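Local coordinates for cell division GTPase FtsZ, diverged (Clostridium botulinum C, PDB 3V3T), which is a divergent member of the tubulin/FtsZ family of cytoskeletal proteins, with a TubZ-like C-terminal domain, at residues C245-V256 against R269-N280. The protein carries 1 engineered substitution. Numbering follows the deposited sequence.
Sequences CEFMGISTTRVV and RRTFKGYNSKKN
Ser251 turns its OG away from its own backbone N (chi1 179°), and Asn276 folds its amide back between its N and carbonyl carbon (chi1 75°). The two side chains meet there: Asn276 ND2 donates to Ser251 OG at 2.8 Å, with the oxygen tilted from the amide plane. The same ND2 also donates to Lys279 O at 2.7 Å, close to that plane. Asn276 OD1 accepts from the backbone N of Lys278 and of Lys279, the first closing an Asx turn. The 276-279 turn is thus wound around one amide. Nearby, Asn280 OD1 accepts from Thr253 N at 2.9 Å and from Thr253 OG1 at 3.2 Å.

Strands 247-252 and 270-275 run parallel, joined by helix 258-265 in a beta-alpha-beta unit. Strand 270-275 is the sheet edge within this chain; strand 281-287 flanks 247-252 on its other side. The backbone ladder includes Phe272 N to Met248 O at 2.9 Å. Phe272 turns a ring edge toward the face of Phe247, centroids 5.7 Å apart and planes at 69°. Both rings touch Leu206 of helix 200-208. Phe247 CE1 lies over one face of the Arg269 guanidinium, toward its rim, with the two planes inclined, while Arg269 NH1 makes a weak salt bridge to Glu246 OE2 at 3.5 Å. Glu246 O accepts from both Arg269 N and Arg270 N.

The chemistry thus changes along the pair: aromatic and charged groups meet at its start, whereas Asn276 and Asn280 tie the far turn to Ser251 and Thr253. Bonds at both ends of the Asn276 amide probably limit its rotation.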
ATOM      1  N   CYS A 245      -4.262  13.400 -10.628  1.00 37.75           N
ATOM      2  CA  CYS A 245      -4.527  12.863  -9.307  1.00 38.01           C
ATOM      3  C   CYS A 245      -5.463  13.811  -8.584  1.00 39.03           C
ATOM      4  O   CYS A 245      -5.879  14.825  -9.131  1.00 40.16           O
ATOM      5  CB  CYS A 245      -3.239  12.641  -8.511  1.00 28.24           C
ATOM      6  SG  CYS A 245      -2.266  14.109  -8.266  1.00 35.82           S
ATOM      7  N   GLU A 246      -5.794  13.481  -7.347  1.00 32.76           N
ATOM      8  CA  GLU A 246      -6.765  14.269  -6.607  1.00 34.27           C
ATOM      9  C   GLU A 246      -6.050  15.270  -5.691  1.00 32.04           C
ATOM     10  O   GLU A 246      -6.088  16.471  -5.932  1.00 35.95           O
ATOM     11  CB  GLU A 246      -7.695  13.326  -5.828  1.00 43.82           C
ATOM     12  CG  GLU A 246      -9.182  13.618  -5.993  1.00 63.85           C
ATOM     13  CD  GLU A 246      -9.636  13.676  -7.444  1.00 69.27           C
ATOM     14  OE1 GLU A 246      -9.094  12.933  -8.284  1.00 76.73           O
ATOM     15  OE2 GLU A 246     -10.544  14.471  -7.743  1.00 71.72           O
ATOM     16  N   PHE A 247      -5.404  14.779  -4.641  1.00 34.54           N
ATOM     17  CA  PHE A 247      -4.603  15.642  -3.778  1.00 31.37           C
ATOM     18  C   PHE A 247      -3.134  15.264  -3.926  1.00 35.20           C
ATOM     19  O   PHE A 247      -2.796  14.084  -3.979  1.00 35.31           O
ATOM     20  CB  PHE A 247      -4.984  15.485  -2.310  1.00 32.26           C
ATOM     21  CG  PHE A 247      -6.390  15.888  -1.989  1.00 40.19           C
ATOM     22  CD1 PHE A 247      -7.122  16.672  -2.859  1.00 40.67           C
ATOM     23  CD2 PHE A 247      -6.975  15.489  -0.799  1.00 40.60           C
ATOM     24  CE1 PHE A 247      -8.416  17.053  -2.552  1.00 38.94           C
ATOM     25  CE2 PHE A 247      -8.265  15.866  -0.487  1.00 48.39           C
ATOM     26  CZ  PHE A 247      -8.987  16.651  -1.363  1.00 47.20           C
ATOM     27  N   MET A 248      -2.272  16.275  -3.999  1.00 33.88           N
ATOM     28  CA  MET A 248      -0.840  16.054  -4.059  1.00 35.25           C
ATOM     29  C   MET A 248      -0.147  16.707  -2.873  1.00 36.27           C
ATOM     30  O   MET A 248      -0.474  17.827  -2.498  1.00 40.20           O
ATOM     31  CB  MET A 248      -0.282  16.601  -5.367  1.00 33.67           C
ATOM     32  CG  MET A 248       1.199  16.421  -5.525  1.00 32.81           C
ATOM     33  SD  MET A 248       1.776  17.041  -7.130  1.00 42.07           S
ATOM     34  CE  MET A 248       1.099  15.818  -8.227  1.00 31.43           C
ATOM     35  N   GLY A 249       0.778  15.981  -2.254  1.00 35.61           N
ATOM     36  CA  GLY A 249       1.570  16.532  -1.171  1.00 31.98           C
ATOM     37  C   GLY A 249       3.016  16.681  -1.595  1.00 41.21           C
ATOM     38  O   GLY A 249       3.601  15.760  -2.170  1.00 36.83           O
ATOM     39  N   ILE A 250       3.594  17.846  -1.323  1.00 41.23           N
ATOM     40  CA  ILE A 250       4.956  18.134  -1.745  1.00 43.08           C
ATOM     41  C   ILE A 250       5.768  18.673  -0.578  1.00 44.30           C
ATOM     42  O   ILE A 250       5.452  19.726  -0.037  1.00 44.49           O
ATOM     43  CB  ILE A 250       4.969  19.174  -2.887  1.00 47.00           C
ATOM     44  CG1 ILE A 250       4.262  18.617  -4.124  1.00 41.16           C
ATOM     45  CG2 ILE A 250       6.397  19.592  -3.242  1.00 46.34           C
ATOM     46  CD1 ILE A 250       4.001  19.662  -5.179  1.00 44.11           C
ATOM     47  N   SER A 251       6.811  17.949  -0.187  1.00 48.36           N
ATOM     48  CA  SER A 251       7.741  18.451   0.823  1.00 49.13           C
ATOM     49  C   SER A 251       9.187  18.355   0.327  1.00 50.46           C
ATOM     50  O   SER A 251       9.691  17.262   0.052  1.00 47.59           O
ATOM     51  CB  SER A 251       7.573  17.709   2.146  1.00 43.69           C
ATOM     52  OG  SER A 251       8.494  18.185   3.113  1.00 56.12           O
ATOM     53  N   THR A 252       9.846  19.505   0.231  1.00 47.32           N
ATOM     54  CA  THR A 252      11.145  19.597  -0.418  1.00 57.60           C
ATOM     55  C   THR A 252      12.150  20.399   0.400  1.00 62.26           C
ATOM     56  O   THR A 252      11.776  21.293   1.156  1.00 68.20           O
ATOM     57  CB  THR A 252      10.988  20.263  -1.788  1.00 60.64           C
ATOM     58  OG1 THR A 252      10.313  21.518  -1.624  1.00 50.89           O
ATOM     59  CG2 THR A 252      10.148  19.366  -2.704  1.00 55.07           C
ATOM     60  N   THR A 253      13.429  20.077   0.239  1.00 69.12           N
ATOM     61  CA  THR A 253      14.489  20.754   0.982  1.00 71.71           C
ATOM     62  C   THR A 253      14.672  22.209   0.559  1.00 77.14           C
ATOM     63  O   THR A 253      15.083  23.046   1.368  1.00 79.50           O
ATOM     64  CB  THR A 253      15.833  20.021   0.855  1.00 74.33           C
ATOM     65  OG1 THR A 253      16.120  19.784  -0.529  1.00 83.50           O
ATOM     66  CG2 THR A 253      15.781  18.696   1.586  1.00 64.33           C
ATOM     67  N   ARG A 254      14.376  22.508  -0.703  1.00 79.47           N
ATOM     68  CA  ARG A 254      14.480  23.879  -1.204  1.00 80.68           C
ATOM     69  C   ARG A 254      13.177  24.306  -1.867  1.00 76.11           C
ATOM     70  O   ARG A 254      12.253  23.509  -2.002  1.00 75.30           O
ATOM     71  CB  ARG A 254      15.617  24.007  -2.220  1.00 82.96           C
ATOM     72  CG  ARG A 254      16.725  22.974  -2.080  1.00 97.33           C
ATOM     73  CD  ARG A 254      17.865  23.266  -3.058  1.00111.34           C
ATOM     74  NE  ARG A 254      18.939  22.279  -2.972  1.00118.95           N
ATOM     75  CZ  ARG A 254      20.190  22.502  -3.366  1.00124.37           C
ATOM     76  NH1 ARG A 254      20.530  23.682  -3.866  1.00127.02           N
ATOM     77  NH2 ARG A 254      21.104  21.546  -3.251  1.00125.32           N
ATOM     78  N   VAL A 255      13.109  25.566  -2.280  1.00 69.59           N
ATOM     79  CA  VAL A 255      12.018  26.037  -3.120  1.00 64.24           C
ATOM     80  C   VAL A 255      12.086  25.262  -4.419  1.00 65.26           C
ATOM     81  O   VAL A 255      13.168  25.085  -4.977  1.00 70.81           O
ATOM     82  CB  VAL A 255      12.170  27.536  -3.452  1.00 75.72           C
ATOM     83  CG1 VAL A 255      11.292  27.923  -4.640  1.00 76.07           C
ATOM     84  CG2 VAL A 255      11.862  28.389  -2.236  1.00 74.98           C
ATOM     85  N   VAL A 256      10.942  24.782  -4.896  1.00 60.55           N
ATOM     86  CA  VAL A 256      10.899  24.085  -6.175  1.00 56.17           C
ATOM     87  C   VAL A 256       9.795  24.636  -7.059  1.00 58.12           C
ATOM     88  O   VAL A 256       8.922  25.365  -6.599  1.00 63.55           O
ATOM     89  CB  VAL A 256      10.710  22.568  -6.000  1.00 52.52           C
ATOM     90  CG1 VAL A 256      11.838  21.991  -5.159  1.00 53.56           C
ATOM     91  CG2 VAL A 256       9.348  22.265  -5.374  1.00 51.23           C
ATOM     92  N   ARG A 269      -6.103  18.330  -8.218  1.00 38.18           N
ATOM     93  CA  ARG A 269      -7.084  19.401  -8.097  1.00 50.39           C
ATOM     94  C   ARG A 269      -6.786  20.203  -6.836  1.00 41.42           C
ATOM     95  O   ARG A 269      -7.318  21.283  -6.632  1.00 50.67           O
ATOM     96  CB  ARG A 269      -8.521  18.869  -8.113  1.00 46.24           C
ATOM     97  CG  ARG A 269      -8.863  17.977  -6.962  1.00 52.69           C
ATOM     98  CD  ARG A 269     -10.315  17.570  -7.031  1.00 68.91           C
ATOM     99  NE  ARG A 269     -11.059  18.082  -5.888  1.00 79.71           N
ATOM    100  CZ  ARG A 269     -11.333  17.380  -4.793  1.00 80.35           C
ATOM    101  NH1 ARG A 269     -10.938  16.116  -4.691  1.00 84.06           N
ATOM    102  NH2 ARG A 269     -12.015  17.945  -3.803  1.00 81.56           N
ATOM    103  N   ARG A 270      -5.900  19.669  -6.007  1.00 45.14           N
ATOM    104  CA  ARG A 270      -5.477  20.367  -4.806  1.00 42.08           C
ATOM    105  C   ARG A 270      -4.090  19.948  -4.346  1.00 42.40           C
ATOM    106  O   ARG A 270      -3.760  18.755  -4.311  1.00 40.44           O
ATOM    107  CB  ARG A 270      -6.458  20.107  -3.673  1.00 43.17           C
ATOM    108  CG  ARG A 270      -6.027  20.756  -2.391  1.00 54.25           C
ATOM    109  CD  ARG A 270      -7.211  21.327  -1.693  1.00 61.95           C
ATOM    110  NE  ARG A 270      -8.219  20.306  -1.428  1.00 58.56           N
ATOM    111  CZ  ARG A 270      -9.464  20.590  -1.061  1.00 65.40           C
ATOM    112  NH1 ARG A 270      -9.833  21.861  -0.931  1.00 83.47           N
ATOM    113  NH2 ARG A 270     -10.339  19.621  -0.829  1.00 51.46           N
ATOM    114  N   THR A 271      -3.295  20.933  -3.952  1.00 43.47           N
ATOM    115  CA  THR A 271      -1.925  20.683  -3.516  1.00 46.15           C
ATOM    116  C   THR A 271      -1.683  21.235  -2.113  1.00 48.35           C
ATOM    117  O   THR A 271      -2.155  22.317  -1.782  1.00 54.62           O
ATOM    118  CB  THR A 271      -0.917  21.348  -4.478  1.00 45.07           C
ATOM    119  OG1 THR A 271      -1.108  20.830  -5.799  1.00 39.56           O
ATOM    120  CG2 THR A 271       0.496  21.065  -4.033  1.00 44.74           C
ATOM    121  N   PHE A 272      -0.962  20.473  -1.295  1.00 45.76           N
ATOM    122  CA  PHE A 272      -0.436  20.966  -0.031  1.00 42.37           C
ATOM    123  C   PHE A 272       1.080  20.960  -0.176  1.00 48.32           C
ATOM    124  O   PHE A 272       1.672  19.911  -0.442  1.00 46.02           O
ATOM    125  CB  PHE A 272      -0.825  20.052   1.144  1.00 43.72           C
ATOM    126  CG  PHE A 272      -2.239  19.537   1.089  1.00 40.79           C
ATOM    127  CD1 PHE A 272      -3.308  20.395   1.199  1.00 43.35           C
ATOM    128  CD2 PHE A 272      -2.490  18.191   0.941  1.00 40.87           C
ATOM    129  CE1 PHE A 272      -4.600  19.919   1.148  1.00 48.55           C
ATOM    130  CE2 PHE A 272      -3.779  17.709   0.891  1.00 40.51           C
ATOM    131  CZ  PHE A 272      -4.837  18.578   0.996  1.00 44.18           C
ATOM    132  N   LYS A 273       1.707  22.120  -0.010  1.00 55.83           N
ATOM    133  CA  LYS A 273       3.158  22.220  -0.135  1.00 55.13           C
ATOM    134  C   LYS A 273       3.821  22.582   1.190  1.00 61.73           C
ATOM    135  O   LYS A 273       3.246  23.299   2.029  1.00 51.72           O
ATOM    136  CB  LYS A 273       3.563  23.236  -1.210  1.00 62.26           C
ATOM    137  CG  LYS A 273       5.080  23.371  -1.377  1.00 70.73           C
ATOM    138  CD  LYS A 273       5.484  24.501  -2.320  1.00 80.65           C
ATOM    139  CE  LYS A 273       7.014  24.614  -2.402  1.00 86.87           C
ATOM    140  NZ  LYS A 273       7.510  25.580  -3.429  1.00 85.23           N
ATOM    141  N   GLY A 274       5.040  22.084   1.369  1.00 58.81           N
ATOM    142  CA  GLY A 274       5.802  22.373   2.562  1.00 53.58           C
ATOM    143  C   GLY A 274       7.275  22.101   2.362  1.00 54.94           C
ATOM    144  O   GLY A 274       7.716  21.760   1.264  1.00 57.54           O
ATOM    145  N   TYR A 275       8.036  22.251   3.441  1.00 57.23           N
ATOM    146  CA  TYR A 275       9.469  22.006   3.406  1.00 62.65           C
ATOM    147  C   TYR A 275       9.896  21.063   4.521  1.00 55.45           C
ATOM    148  O   TYR A 275       9.182  20.877   5.508  1.00 63.26           O
ATOM    149  CB  TYR A 275      10.229  23.335   3.489  1.00 59.67           C
ATOM    150  CG  TYR A 275       9.834  24.277   2.379  1.00 73.73           C
ATOM    151  CD1 TYR A 275      10.426  24.195   1.120  1.00 59.23           C
ATOM    152  CD2 TYR A 275       8.841  25.230   2.576  1.00 73.87           C
ATOM    153  CE1 TYR A 275      10.048  25.046   0.090  1.00 69.21           C
ATOM    154  CE2 TYR A 275       8.459  26.088   1.557  1.00 77.25           C
ATOM    155  CZ  TYR A 275       9.064  25.991   0.316  1.00 75.41           C
ATOM    156  OH  TYR A 275       8.679  26.851  -0.688  1.00 73.47           O
ATOM    157  N   ASN A 276      11.059  20.453   4.348  1.00 56.26           N
ATOM    158  CA  ASN A 276      11.681  19.704   5.422  1.00 67.85           C
ATOM    159  C   ASN A 276      13.179  19.744   5.232  1.00 68.23           C
ATOM    160  O   ASN A 276      13.660  20.214   4.208  1.00 68.63           O
ATOM    161  CB  ASN A 276      11.170  18.264   5.474  1.00 69.66           C
ATOM    162  CG  ASN A 276      11.740  17.405   4.370  1.00 69.10           C
ATOM    163  OD1 ASN A 276      12.660  16.617   4.595  1.00 70.23           O
ATOM    164  ND2 ASN A 276      11.201  17.554   3.168  1.00 67.60           N
ATOM    165  N   SER A 277      13.914  19.259   6.221  1.00 78.43           N
ATOM    166  CA  SER A 277      15.362  19.414   6.238  1.00 85.57           C
ATOM    167  C   SER A 277      16.074  18.249   5.565  1.00 80.46           C
ATOM    168  O   SER A 277      17.280  18.313   5.327  1.00 83.11           O
ATOM    169  CB  SER A 277      15.847  19.551   7.683  1.00 96.80           C
ATOM    170  OG  SER A 277      15.273  18.541   8.505  1.00103.36           O
ATOM    171  N   LYS A 278      15.322  17.199   5.237  1.00 74.46           N
ATOM    172  CA  LYS A 278      15.925  15.913   4.888  1.00 78.76           C
ATOM    173  C   LYS A 278      15.747  15.431   3.440  1.00 73.44           C
ATOM    174  O   LYS A 278      16.728  15.167   2.747  1.00 74.56           O
ATOM    175  CB  LYS A 278      15.453  14.832   5.870  1.00 81.20           C
ATOM    176  CG  LYS A 278      15.884  15.092   7.308  1.00 97.00           C
ATOM    177  CD  LYS A 278      15.244  14.114   8.287  1.00104.73           C
ATOM    178  CE  LYS A 278      15.684  14.410   9.720  1.00112.20           C
ATOM    179  NZ  LYS A 278      15.072  13.488  10.719  1.00107.38           N
ATOM    180  N   LYS A 279      14.505  15.298   2.989  1.00 66.80           N
ATOM    181  CA  LYS A 279      14.246  14.651   1.705  1.00 62.68           C
ATOM    182  C   LYS A 279      13.333  15.447   0.787  1.00 58.86           C
ATOM    183  O   LYS A 279      12.718  16.425   1.197  1.00 62.29           O
ATOM    184  CB  LYS A 279      13.674  13.245   1.925  1.00 61.26           C
ATOM    185  CG  LYS A 279      14.691  12.279   2.515  1.00 65.95           C
ATOM    186  CD  LYS A 279      14.156  10.873   2.629  1.00 65.69           C
ATOM    187  CE  LYS A 279      15.239   9.920   3.094  1.00 69.08           C
ATOM    188  NZ  LYS A 279      14.712   8.542   3.289  1.00 65.82           N
ATOM    189  N   ASN A 280      13.265  15.024  -0.471  1.00 52.41           N
ATOM    190  CA  ASN A 280      12.322  15.608  -1.414  1.00 49.36           C
ATOM    191  C   ASN A 280      11.287  14.576  -1.781  1.00 48.13           C
ATOM    192  O   ASN A 280      11.593  13.552  -2.404  1.00 44.26           O
ATOM    193  CB  ASN A 280      13.027  16.112  -2.664  1.00 53.64           C
ATOM    194  CG  ASN A 280      14.054  17.156  -2.355  1.00 56.28           C
ATOM    195  OD1 ASN A 280      13.718  18.288  -1.995  1.00 51.66           O
ATOM    196  ND2 ASN A 280      15.325  16.785  -2.480  1.00 63.63           N
TER